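Local coordinates for protein 2'-deoxycytidine 5'-triphosphate deaminase (Agrobacterium tumefaciens, PDB 2R9Q) that probably catalyses the hydrolytic deamination of dCTP to dUTP with release of ammonia, a step that supplies precursor for thymidine nucleotides, at residues Gly218-His223 with Phe241-Phe246; Leu253-Asp258 with Phe324-Gly329; Tyr261-Arg266 with Leu315-His320. One frame throughout, in Å; residues are numbered along the deposited sequence.

Contact 1: residues Gly218-His223 with Phe241-Phe246; sequences GYRGKH and FWEPLF
E243 and R220 face each other as a hydrogen-bonded pair of an antiparallel sheet and join through a salt bridge. The carboxylate oxygen E243 OE1 takes both contacts. R220 NH2 lies 2.9 Å from E243 OE1, nearly along the C-O axis. R220 NE reaches the same E243 OE1 at 3.0 Å, on the syn side but out of the carboxylate plane. The oxygen lies in the guanidinium plane, yet the two flat groups stand 84° apart. The R220 chain leaves with CG anti to the backbone N and bends at chi3 (59°), which turns the guanidinium over the neighbouring strand. L245 CD2 packs over the centre of one guanidinium face, 3.7 Å from R220 CZ. K222 comes from the other side of E243. Its CE lies 3.4 Å from E243 CG, while NZ bonds to the carbonyl of L239. E243 N gives a nearly straight bond to R220 O, 2.7 Å long. On the opposite face, Y219 CD1 meets W242 CB at 3.7 Å, and Y219 OH bonds to the backbone of a bound peptide. Strand 242-246 is thus fixed to strand 216-221 at the edge, within this chain, of a five-stranded sheet. Two guanidinium N-H groups anchor one carboxylate oxygen without setting the turn of the group. R220 also makes a long, weak ion pair with E243 of a second subunit, probably offsetting two carboxylates.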
loop_
_atom_site.group_PDB
_atom_site.type_symbol
_atom_site.label_atom_id
_atom_site.label_comp_id
_atom_site.label_asym_id
_atom_site.label_seq_id
_atom_site.Cartn_x
_atom_site.Cartn_y
_atom_site.Cartn_z
ATOM N N GLY B 218 -22.230 0.004 -10.425
ATOM C CA GLY B 218 -21.653 -1.035 -9.624
ATOM C C GLY B 218 -21.060 -0.546 -8.322
ATOM O O GLY B 218 -21.406 0.500 -7.800
ATOM N N TYR B 219 -20.178 -1.346 -7.769
ATOM C CA TYR B 219 -19.676 -1.119 -6.427
ATOM C C TYR B 219 -18.153 -1.247 -6.410
ATOM O O TYR B 219 -17.593 -2.006 -7.163
ATOM C CB TYR B 219 -20.334 -2.091 -5.436
ATOM C CG TYR B 219 -21.836 -1.874 -5.293
ATOM C CD1 TYR B 219 -22.340 -0.940 -4.401
ATOM C CD2 TYR B 219 -22.730 -2.579 -6.080
ATOM C CE1 TYR B 219 -23.693 -0.737 -4.277
ATOM C CE2 TYR B 219 -24.106 -2.386 -5.980
ATOM C CZ TYR B 219 -24.579 -1.467 -5.076
ATOM O OH TYR B 219 -25.916 -1.268 -4.968
ATOM N N ARG B 220 -17.534 -0.460 -5.536
ATOM C CA ARG B 220 -16.167 -0.611 -5.108
ATOM C C ARG B 220 -16.128 -1.020 -3.613
ATOM O O ARG B 220 -16.877 -0.507 -2.782
ATOM C CB ARG B 220 -15.458 0.699 -5.374
ATOM C CG ARG B 220 -14.027 0.743 -5.026
ATOM C CD ARG B 220 -13.384 1.945 -5.644
ATOM N NE ARG B 220 -14.031 3.163 -5.177
ATOM C CZ ARG B 220 -14.112 4.312 -5.869
ATOM N NH1 ARG B 220 -13.583 4.440 -7.091
ATOM N NH2 ARG B 220 -14.741 5.357 -5.332
ATOM N N GLY B 221 -15.285 -1.988 -3.281
ATOM C CA GLY B 221 -15.062 -2.380 -1.882
ATOM C C GLY B 221 -14.432 -1.297 -1.010
ATOM O O GLY B 221 -13.595 -0.533 -1.465
ATOM N N LYS B 222 -14.877 -1.229 0.238
ATOM C CA LYS B 222 -14.349 -0.287 1.224
ATOM C C LYS B 222 -13.222 -0.914 2.082
ATOM O O LYS B 222 -13.016 -2.125 2.068
ATOM C CB LYS B 222 -15.466 0.224 2.122
ATOM C CG LYS B 222 -16.481 1.127 1.462
ATOM C CD LYS B 222 -17.499 1.645 2.496
ATOM C CE LYS B 222 -18.300 2.850 1.966
ATOM N NZ LYS B 222 -19.206 3.479 3.002
ATOM N N HIS B 223 -12.490 -0.077 2.822
ATOM C CA HIS B 223 -11.357 -0.544 3.633
ATOM C C HIS B 223 -11.597 -0.337 5.128
ATOM O O HIS B 223 -12.440 0.409 5.545
ATOM C CB HIS B 223 -10.083 0.113 3.160
ATOM C CG HIS B 223 -9.803 -0.112 1.707
ATOM N ND1 HIS B 223 -9.871 0.896 0.769
ATOM C CD2 HIS B 223 -9.488 -1.240 1.026
ATOM C CE1 HIS B 223 -9.596 0.401 -0.425
ATOM N NE2 HIS B 223 -9.359 -0.894 -0.296
ATOM N N PHE B 241 -19.774 -1.544 3.538
ATOM C CA PHE B 241 -18.792 -2.405 2.865
ATOM C C PHE B 241 -18.484 -2.026 1.420
ATOM O O PHE B 241 -17.369 -2.214 0.944
ATOM C CB PHE B 241 -19.265 -3.852 2.893
ATOM C CG PHE B 241 -19.292 -4.422 4.255
ATOM C CD1 PHE B 241 -18.112 -4.821 4.858
ATOM C CD2 PHE B 241 -20.493 -4.538 4.962
ATOM C CE1 PHE B 241 -18.109 -5.335 6.123
ATOM C CE2 PHE B 241 -20.495 -5.040 6.256
ATOM C CZ PHE B 241 -19.300 -5.445 6.836
ATOM N N TRP B 242 -19.494 -1.525 0.721
ATOM C CA TRP B 242 -19.386 -1.219 -0.696
ATOM C C TRP B 242 -19.713 0.251 -0.895
ATOM O O TRP B 242 -20.509 0.797 -0.148
ATOM C CB TRP B 242 -20.322 -2.124 -1.480
ATOM C CG TRP B 242 -19.992 -3.611 -1.419
ATOM C CD1 TRP B 242 -19.069 -4.277 -2.178
ATOM C CD2 TRP B 242 -20.589 -4.597 -0.565
ATOM N NE1 TRP B 242 -19.046 -5.605 -1.853
ATOM C CE2 TRP B 242 -19.976 -5.838 -0.870
ATOM C CE3 TRP B 242 -21.603 -4.562 0.417
ATOM C CZ2 TRP B 242 -20.346 -7.048 -0.222
ATOM C CZ3 TRP B 242 -21.966 -5.748 1.082
ATOM C CH2 TRP B 242 -21.330 -6.984 0.757
ATOM N N GLU B 243 -19.045 0.891 -1.844
ATOM C CA GLU B 243 -19.351 2.248 -2.251
ATOM C C GLU B 243 -20.003 2.166 -3.610
ATOM O O GLU B 243 -19.372 1.669 -4.542
ATOM C CB GLU B 243 -18.112 3.123 -2.438
ATOM C CG GLU B 243 -17.220 3.254 -1.249
ATOM C CD GLU B 243 -15.905 3.950 -1.570
ATOM O OE1 GLU B 243 -15.615 4.171 -2.783
ATOM O OE2 GLU B 243 -15.163 4.269 -0.606
ATOM N N PRO B 244 -21.242 2.692 -3.741
ATOM C CA PRO B 244 -21.927 2.737 -5.049
ATOM C C PRO B 244 -21.220 3.679 -6.001
ATOM O O PRO B 244 -20.643 4.658 -5.562
ATOM C CB PRO B 244 -23.326 3.254 -4.725
ATOM C CG PRO B 244 -23.361 3.528 -3.282
ATOM C CD PRO B 244 -22.056 3.270 -2.660
ATOM N N LEU B 245 -21.216 3.328 -7.276
ATOM C CA LEU B 245 -20.534 4.101 -8.307
ATOM C C LEU B 245 -21.564 4.438 -9.380
ATOM O O LEU B 245 -22.372 3.587 -9.795
ATOM C CB LEU B 245 -19.366 3.334 -8.941
ATOM C CG LEU B 245 -18.198 2.791 -8.109
ATOM C CD1 LEU B 245 -17.257 1.951 -9.015
ATOM C CD2 LEU B 245 -17.434 3.914 -7.355
ATOM N N PHE B 246 -21.513 5.687 -9.822
ATOM C CA PHE B 246 -22.564 6.250 -10.649
ATOM C C PHE B 246 -21.917 6.806 -11.897
ATOM O O PHE B 246 -20.924 7.489 -11.778
ATOM C CB PHE B 246 -23.343 7.351 -9.903
ATOM C CG PHE B 246 -23.944 6.911 -8.614
ATOM C CD1 PHE B 246 -23.328 7.205 -7.407
ATOM C CD2 PHE B 246 -25.139 6.221 -8.599
ATOM C CE1 PHE B 246 -23.884 6.808 -6.202
ATOM C CE2 PHE B 246 -25.715 5.819 -7.396
ATOM C CZ PHE B 246 -25.083 6.115 -6.190
#

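Contact 2: residues Leu253-Asp258 with Phe324-Gly329; sequences LILDPD and FILEHG
L326 N approaches L253 O from above the carbonyl plane, 37° out of it, and so misses the lone pairs, although the bond is only 2.9 Å long. The return bond is regular: L253 N donates in the plane of the L326 carbonyl, at 2.8 Å to L326 O. Within this chain the two strands form a small antiparallel sheet in the C-terminal domain, which belongs to the dUTPase clan. L253 pairs with L326, and L255 with F324, as hydrogen-bonded pairs. L255 N reaches F324 O at 2.8 Å, while the bond from F324 N to L255 O is weak. L255 O has a second partner in the hydroxyl of S319. I254 and I325 form the non-hydrogen-bonded pair between them, on the other face. With CG1 anti to the carbonyl carbon in both (chi1 -66° and -56°), the two branches run alongside each other and point the same way, I254 CG1 3.8 Å from I325 CG1. This face is covered by a third subunit, whose R55 and A56 pack on I254 and I325 and which also makes backbone hydrogen bonds with I325. On the leucine face, L255 CD1 lies 4.0 Å from L326 CB, and the two side chains cross at a slant. L253 and L255 also rest on Y261, so this face is turned toward the larger sheet of the same domain. Just past the strand the chain makes an Asx turn: D256 OD1 accepts from D258 N at 2.9 Å, on its anti side and somewhat out of the carboxylate plane.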
loop_
_atom_site.group_PDB
_atom_site.type_symbol
_atom_site.label_atom_id
_atom_site.label_comp_id
_atom_site.label_asym_id
_atom_site.label_seq_id
_atom_site.Cartn_x
_atom_site.Cartn_y
_atom_site.Cartn_z
ATOM N N LEU B 253 -14.776 3.944 -16.678
ATOM C CA LEU B 253 -14.407 3.828 -15.288
ATOM C C LEU B 253 -12.926 3.571 -15.151
ATOM O O LEU B 253 -12.434 2.600 -15.677
ATOM C CB LEU B 253 -15.165 2.643 -14.676
ATOM C CG LEU B 253 -14.945 2.356 -13.203
ATOM C CD1 LEU B 253 -15.417 3.553 -12.352
ATOM C CD2 LEU B 253 -15.647 1.022 -12.834
ATOM N N ILE B 254 -12.228 4.412 -14.396
ATOM C CA ILE B 254 -10.815 4.176 -14.093
ATOM C C ILE B 254 -10.724 3.111 -13.007
ATOM O O ILE B 254 -11.171 3.296 -11.882
ATOM C CB ILE B 254 -10.044 5.480 -13.721
ATOM C CG1 ILE B 254 -9.980 6.402 -14.960
ATOM C CG2 ILE B 254 -8.635 5.171 -13.162
ATOM C CD1 ILE B 254 -9.428 7.781 -14.691
ATOM N N LEU B 255 -10.148 1.989 -13.408
ATOM C CA LEU B 255 -9.826 0.880 -12.550
ATOM C C LEU B 255 -8.458 1.073 -11.868
ATOM O O LEU B 255 -7.418 0.878 -12.498
ATOM C CB LEU B 255 -9.813 -0.409 -13.379
ATOM C CG LEU B 255 -11.091 -0.950 -14.031
ATOM C CD1 LEU B 255 -10.745 -2.238 -14.782
ATOM C CD2 LEU B 255 -12.220 -1.164 -13.017
ATOM N N ASP B 256 -8.506 1.433 -10.581
ATOM C CA ASP B 256 -7.359 1.575 -9.666
ATOM C C ASP B 256 -6.981 0.163 -9.306
ATOM O O ASP B 256 -7.856 -0.596 -8.913
ATOM C CB ASP B 256 -7.768 2.430 -8.412
ATOM C CG ASP B 256 -6.683 2.499 -7.265
ATOM O OD1 ASP B 256 -5.812 1.600 -7.115
ATOM O OD2 ASP B 256 -6.728 3.493 -6.479
ATOM N N PRO B 257 -5.692 -0.201 -9.465
ATOM C CA PRO B 257 -5.308 -1.611 -9.304
ATOM C C PRO B 257 -5.433 -2.152 -7.861
ATOM O O PRO B 257 -5.560 -3.363 -7.684
ATOM C CB PRO B 257 -3.833 -1.660 -9.813
ATOM C CG PRO B 257 -3.508 -0.315 -10.300
ATOM C CD PRO B 257 -4.527 0.649 -9.787
ATOM N N ASP B 258 -5.405 -1.267 -6.861
ATOM C CA ASP B 258 -5.616 -1.681 -5.450
ATOM C C ASP B 258 -7.101 -1.897 -5.074
ATOM O O ASP B 258 -7.395 -2.397 -4.011
ATOM C CB ASP B 258 -5.022 -0.660 -4.458
ATOM C CG ASP B 258 -3.538 -0.318 -4.744
ATOM O OD1 ASP B 258 -3.211 0.911 -4.733
ATOM O OD2 ASP B 258 -2.714 -1.263 -4.980
ATOM N N PHE B 324 -6.268 1.490 -15.543
ATOM C CA PHE B 324 -6.828 1.257 -16.827
ATOM C C PHE B 324 -8.186 1.922 -16.877
ATOM O O PHE B 324 -9.014 1.785 -15.951
ATOM C CB PHE B 324 -6.940 -0.247 -17.098
ATOM C CG PHE B 324 -7.348 -0.595 -18.528
ATOM C CD1 PHE B 324 -6.456 -0.421 -19.587
ATOM C CD2 PHE B 324 -8.614 -1.104 -18.808
ATOM C CE1 PHE B 324 -6.812 -0.747 -20.890
ATOM C CE2 PHE B 324 -8.987 -1.424 -20.112
ATOM C CZ PHE B 324 -8.084 -1.239 -21.153
ATOM N N ILE B 325 -8.406 2.673 -17.946
ATOM C CA ILE B 325 -9.708 3.242 -18.214
ATOM C C ILE B 325 -10.510 2.177 -18.933
ATOM O O ILE B 325 -10.231 1.883 -20.059
ATOM C CB ILE B 325 -9.660 4.503 -19.089
ATOM C CG1 ILE B 325 -8.749 5.569 -18.482
ATOM C CG2 ILE B 325 -11.089 5.056 -19.285
ATOM C CD1 ILE B 325 -8.093 6.462 -19.536
ATOM N N LEU B 326 -11.488 1.602 -18.234
ATOM C CA LEU B 326 -12.372 0.609 -18.782
ATOM C C LEU B 326 -13.550 1.333 -19.406
ATOM O O LEU B 326 -14.145 2.205 -18.801
ATOM C CB LEU B 326 -12.838 -0.381 -17.707
ATOM C CG LEU B 326 -13.797 -1.518 -18.104
ATOM C CD1 LEU B 326 -13.191 -2.567 -19.037
ATOM C CD2 LEU B 326 -14.354 -2.164 -16.820
ATOM N N GLU B 327 -13.874 0.948 -20.626
ATOM C CA GLU B 327 -14.897 1.644 -21.406
ATOM C C GLU B 327 -16.059 0.697 -21.676
ATOM O O GLU B 327 -15.851 -0.519 -21.847
ATOM C CB GLU B 327 -14.298 2.193 -22.728
ATOM C CG GLU B 327 -13.240 3.270 -22.524
ATOM C CD GLU B 327 -12.509 3.636 -23.807
ATOM O OE1 GLU B 327 -13.174 4.247 -24.692
ATOM O OE2 GLU B 327 -11.275 3.314 -23.931
ATOM N N HIS B 328 -17.264 1.273 -21.669
ATOM C CA HIS B 328 -18.519 0.593 -22.015
ATOM C C HIS B 328 -18.419 -0.197 -23.338
ATOM O O HIS B 328 -17.805 0.262 -24.303
ATOM C CB HIS B 328 -19.635 1.637 -22.116
ATOM C CG HIS B 328 -20.981 1.069 -22.476
ATOM N ND1 HIS B 328 -21.878 0.617 -21.531
ATOM C CD2 HIS B 328 -21.575 0.880 -23.675
ATOM C CE1 HIS B 328 -22.970 0.179 -22.132
ATOM N NE2 HIS B 328 -22.807 0.325 -23.435
ATOM N N GLY B 329 -19.013 -1.386 -23.371
ATOM C CA GLY B 329 -18.891 -2.279 -24.522
ATOM C C GLY B 329 -17.592 -3.052 -24.602
ATOM O O GLY B 329 -17.470 -3.947 -25.403
#

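Contact 3: residues Tyr261-Arg266 with Leu315-His320; sequences YILVSR and LEVRSH
L263 holds CG anti to its carbonyl carbon (chi1 -62°), and V317 turns CG2 the same way with CG1 anti to the backbone N (chi1 175°). These torsions bring L263 CD1 against V317 CB at 4.1 Å, and the two side chains meet at about a right angle. The strands are antiparallel neighbours in the five-stranded sheet of the C-terminal domain, whose family belongs to the dUTPase clan. Y261 pairs with V317 and L263 with L315 as hydrogen-bonded pairs; I262 and E316 lie between them. L263 N donates to L315 O at 2.8 Å in a nearly straight bond. L315 N answers to L263 O, though the short length modelled there is doubtful. V317 N reaches Y261 O at 3.1 Å, while the bond from Y261 N to V317 O is weak. The Y261 ring turns its edge to the same carbonyl, with CD2 3.7 Å from V317 O. Its hydroxyl bonds to the backbone N of D256. The face formed by Y261, L263 and V317 is packed by L253 and L255, so the sheet has a second layer here. I262, on the other face, packs on an apolar side chain of a bound peptide. At the far end S265 OG bonds to E267 O and A313 N. Beside it the branch of L315 lies along the backbone, with L315 CD1 3.7 Å from S265 N.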
loop_
_atom_site.group_PDB
_atom_site.type_symbol
_atom_site.label_atom_id
_atom_site.label_comp_id
_atom_site.label_asym_id
_atom_site.label_seq_id
_atom_site.Cartn_x
_atom_site.Cartn_y
_atom_site.Cartn_z
ATOM N N TYR B 261 -13.941 -4.038 -7.944
ATOM C CA TYR B 261 -15.126 -3.467 -8.519
ATOM C C TYR B 261 -16.138 -4.578 -8.815
ATOM O O TYR B 261 -15.796 -5.598 -9.387
ATOM C CB TYR B 261 -14.793 -2.690 -9.808
ATOM C CG TYR B 261 -13.852 -1.510 -9.631
ATOM C CD1 TYR B 261 -14.352 -0.229 -9.445
ATOM C CD2 TYR B 261 -12.491 -1.681 -9.615
ATOM C CE1 TYR B 261 -13.518 0.847 -9.247
ATOM C CE2 TYR B 261 -11.648 -0.615 -9.425
ATOM C CZ TYR B 261 -12.157 0.679 -9.243
ATOM O OH TYR B 261 -11.281 1.799 -9.066
ATOM N N ILE B 262 -17.391 -4.375 -8.421
ATOM C CA ILE B 262 -18.475 -5.281 -8.806
ATOM C C ILE B 262 -19.258 -4.563 -9.890
ATOM O O ILE B 262 -19.854 -3.515 -9.664
ATOM C CB ILE B 262 -19.425 -5.673 -7.624
ATOM C CG1 ILE B 262 -18.663 -6.428 -6.540
ATOM C CG2 ILE B 262 -20.577 -6.518 -8.117
ATOM C CD1 ILE B 262 -19.410 -6.480 -5.212
ATOM N N LEU B 263 -19.237 -5.167 -11.070
ATOM C CA LEU B 263 -19.777 -4.579 -12.264
ATOM C C LEU B 263 -20.681 -5.562 -12.994
ATOM O O LEU B 263 -20.765 -6.747 -12.642
ATOM C CB LEU B 263 -18.632 -4.090 -13.165
ATOM C CG LEU B 263 -17.710 -2.997 -12.615
ATOM C CD1 LEU B 263 -16.522 -2.847 -13.537
ATOM C CD2 LEU B 263 -18.466 -1.675 -12.427
ATOM N N VAL B 264 -21.375 -5.052 -14.012
ATOM C CA VAL B 264 -22.377 -5.832 -14.737
ATOM C C VAL B 264 -22.158 -5.886 -16.273
ATOM O O VAL B 264 -21.771 -4.916 -16.910
ATOM C CB VAL B 264 -23.872 -5.449 -14.287
ATOM C CG1 VAL B 264 -23.963 -4.039 -13.797
ATOM C CG2 VAL B 264 -24.880 -5.722 -15.376
ATOM N N SER B 265 -22.381 -7.072 -16.822
ATOM C CA SER B 265 -22.391 -7.307 -18.259
ATOM C C SER B 265 -23.534 -6.587 -18.999
ATOM O O SER B 265 -24.629 -6.441 -18.470
ATOM C CB SER B 265 -22.452 -8.818 -18.546
ATOM O OG SER B 265 -23.740 -9.371 -18.369
ATOM N N ARG B 266 -23.275 -6.152 -20.226
ATOM C CA ARG B 266 -24.350 -5.641 -21.088
ATOM C C ARG B 266 -25.282 -6.778 -21.500
ATOM O O ARG B 266 -26.501 -6.615 -21.491
ATOM C CB ARG B 266 -23.800 -4.975 -22.345
ATOM C CG ARG B 266 -23.016 -3.715 -22.095
ATOM C CD ARG B 266 -22.819 -2.930 -23.376
ATOM N NE ARG B 266 -22.299 -3.809 -24.396
ATOM C CZ ARG B 266 -22.618 -3.772 -25.683
ATOM N NH1 ARG B 266 -23.483 -2.881 -26.178
ATOM N NH2 ARG B 266 -22.065 -4.659 -26.484
ATOM N N LEU B 315 -19.926 -9.146 -12.560
ATOM C CA LEU B 315 -18.506 -9.425 -12.796
ATOM C C LEU B 315 -17.638 -8.712 -11.761
ATOM O O LEU B 315 -17.870 -7.554 -11.446
ATOM C CB LEU B 315 -18.098 -8.924 -14.201
ATOM C CG LEU B 315 -18.907 -9.433 -15.409
ATOM C CD1 LEU B 315 -18.928 -8.392 -16.554
ATOM C CD2 LEU B 315 -18.436 -10.804 -15.913
ATOM N N GLU B 316 -16.638 -9.408 -11.234
ATOM C CA GLU B 316 -15.617 -8.747 -10.436
ATOM C C GLU B 316 -14.411 -8.453 -11.331
ATOM O O GLU B 316 -13.761 -9.353 -11.826
ATOM C CB GLU B 316 -15.228 -9.534 -9.167
ATOM C CG GLU B 316 -16.368 -9.734 -8.144
ATOM C CD GLU B 316 -17.274 -10.880 -8.524
ATOM O OE1 GLU B 316 -16.738 -11.953 -8.864
ATOM O OE2 GLU B 316 -18.512 -10.706 -8.518
ATOM N N VAL B 317 -14.138 -7.176 -11.521
ATOM C CA VAL B 317 -13.073 -6.711 -12.381
ATOM C C VAL B 317 -12.022 -5.991 -11.542
ATOM O O VAL B 317 -12.337 -5.192 -10.648
ATOM C CB VAL B 317 -13.646 -5.774 -13.490
ATOM C CG1 VAL B 317 -12.567 -5.165 -14.327
ATOM C CG2 VAL B 317 -14.692 -6.488 -14.311
ATOM N N ARG B 318 -10.777 -6.344 -11.810
ATOM C CA ARG B 318 -9.615 -5.707 -11.240
ATOM C C ARG B 318 -8.613 -5.394 -12.354
ATOM O O ARG B 318 -8.441 -6.161 -13.297
ATOM C CB ARG B 318 -8.925 -6.624 -10.237
ATOM C CG ARG B 318 -9.603 -6.837 -8.898
ATOM C CD ARG B 318 -8.739 -7.860 -8.087
ATOM N NE ARG B 318 -8.782 -7.704 -6.631
ATOM C CZ ARG B 318 -8.115 -6.780 -5.926
ATOM N NH1 ARG B 318 -8.244 -6.763 -4.610
ATOM N NH2 ARG B 318 -7.342 -5.866 -6.520
ATOM N N SER B 319 -7.964 -4.243 -12.233
ATOM C CA SER B 319 -6.842 -3.912 -13.090
ATOM C C SER B 319 -5.567 -4.431 -12.448
ATOM O O SER B 319 -5.442 -4.525 -11.213
ATOM C CB SER B 319 -6.725 -2.408 -13.333
ATOM O OG SER B 319 -6.295 -1.792 -12.168
ATOM N N HIS B 320 -4.622 -4.753 -13.324
ATOM C CA HIS B 320 -3.352 -5.310 -12.921
ATOM C C HIS B 320 -2.187 -4.376 -13.218
ATOM O O HIS B 320 -2.038 -3.868 -14.332
ATOM C CB HIS B 320 -3.186 -6.664 -13.580
ATOM C CG HIS B 320 -4.261 -7.614 -13.165
ATOM N ND1 HIS B 320 -4.573 -7.821 -11.837
ATOM C CD2 HIS B 320 -5.141 -8.354 -13.887
ATOM C CE1 HIS B 320 -5.589 -8.660 -11.758
ATOM N NE2 HIS B 320 -5.953 -9.001 -12.983
#

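From the N terminus, strand 216-221 runs out and the chain returns as strand 242-246, so contact 1 closes a short loop first. Contact 2 opens next at 253-258, contact 3 opens and closes at 261-266 and 315-320, and contact 2 closes last at 324-329. Contact 3 therefore nests within contact 2, contact 1 precedes both, and none cross. Contacts 1 and 3 share one sheet, because strands 216-221 and 261-269 are neighbours in it: Y219 O probably accepts from I262 N at 2.7 Å. Contact 2 is a separate pair of strands laid against that sheet, and L245 CD1 touches L253 CD1 at 4.1 Å. Together they tie two layers of the C-terminal domain.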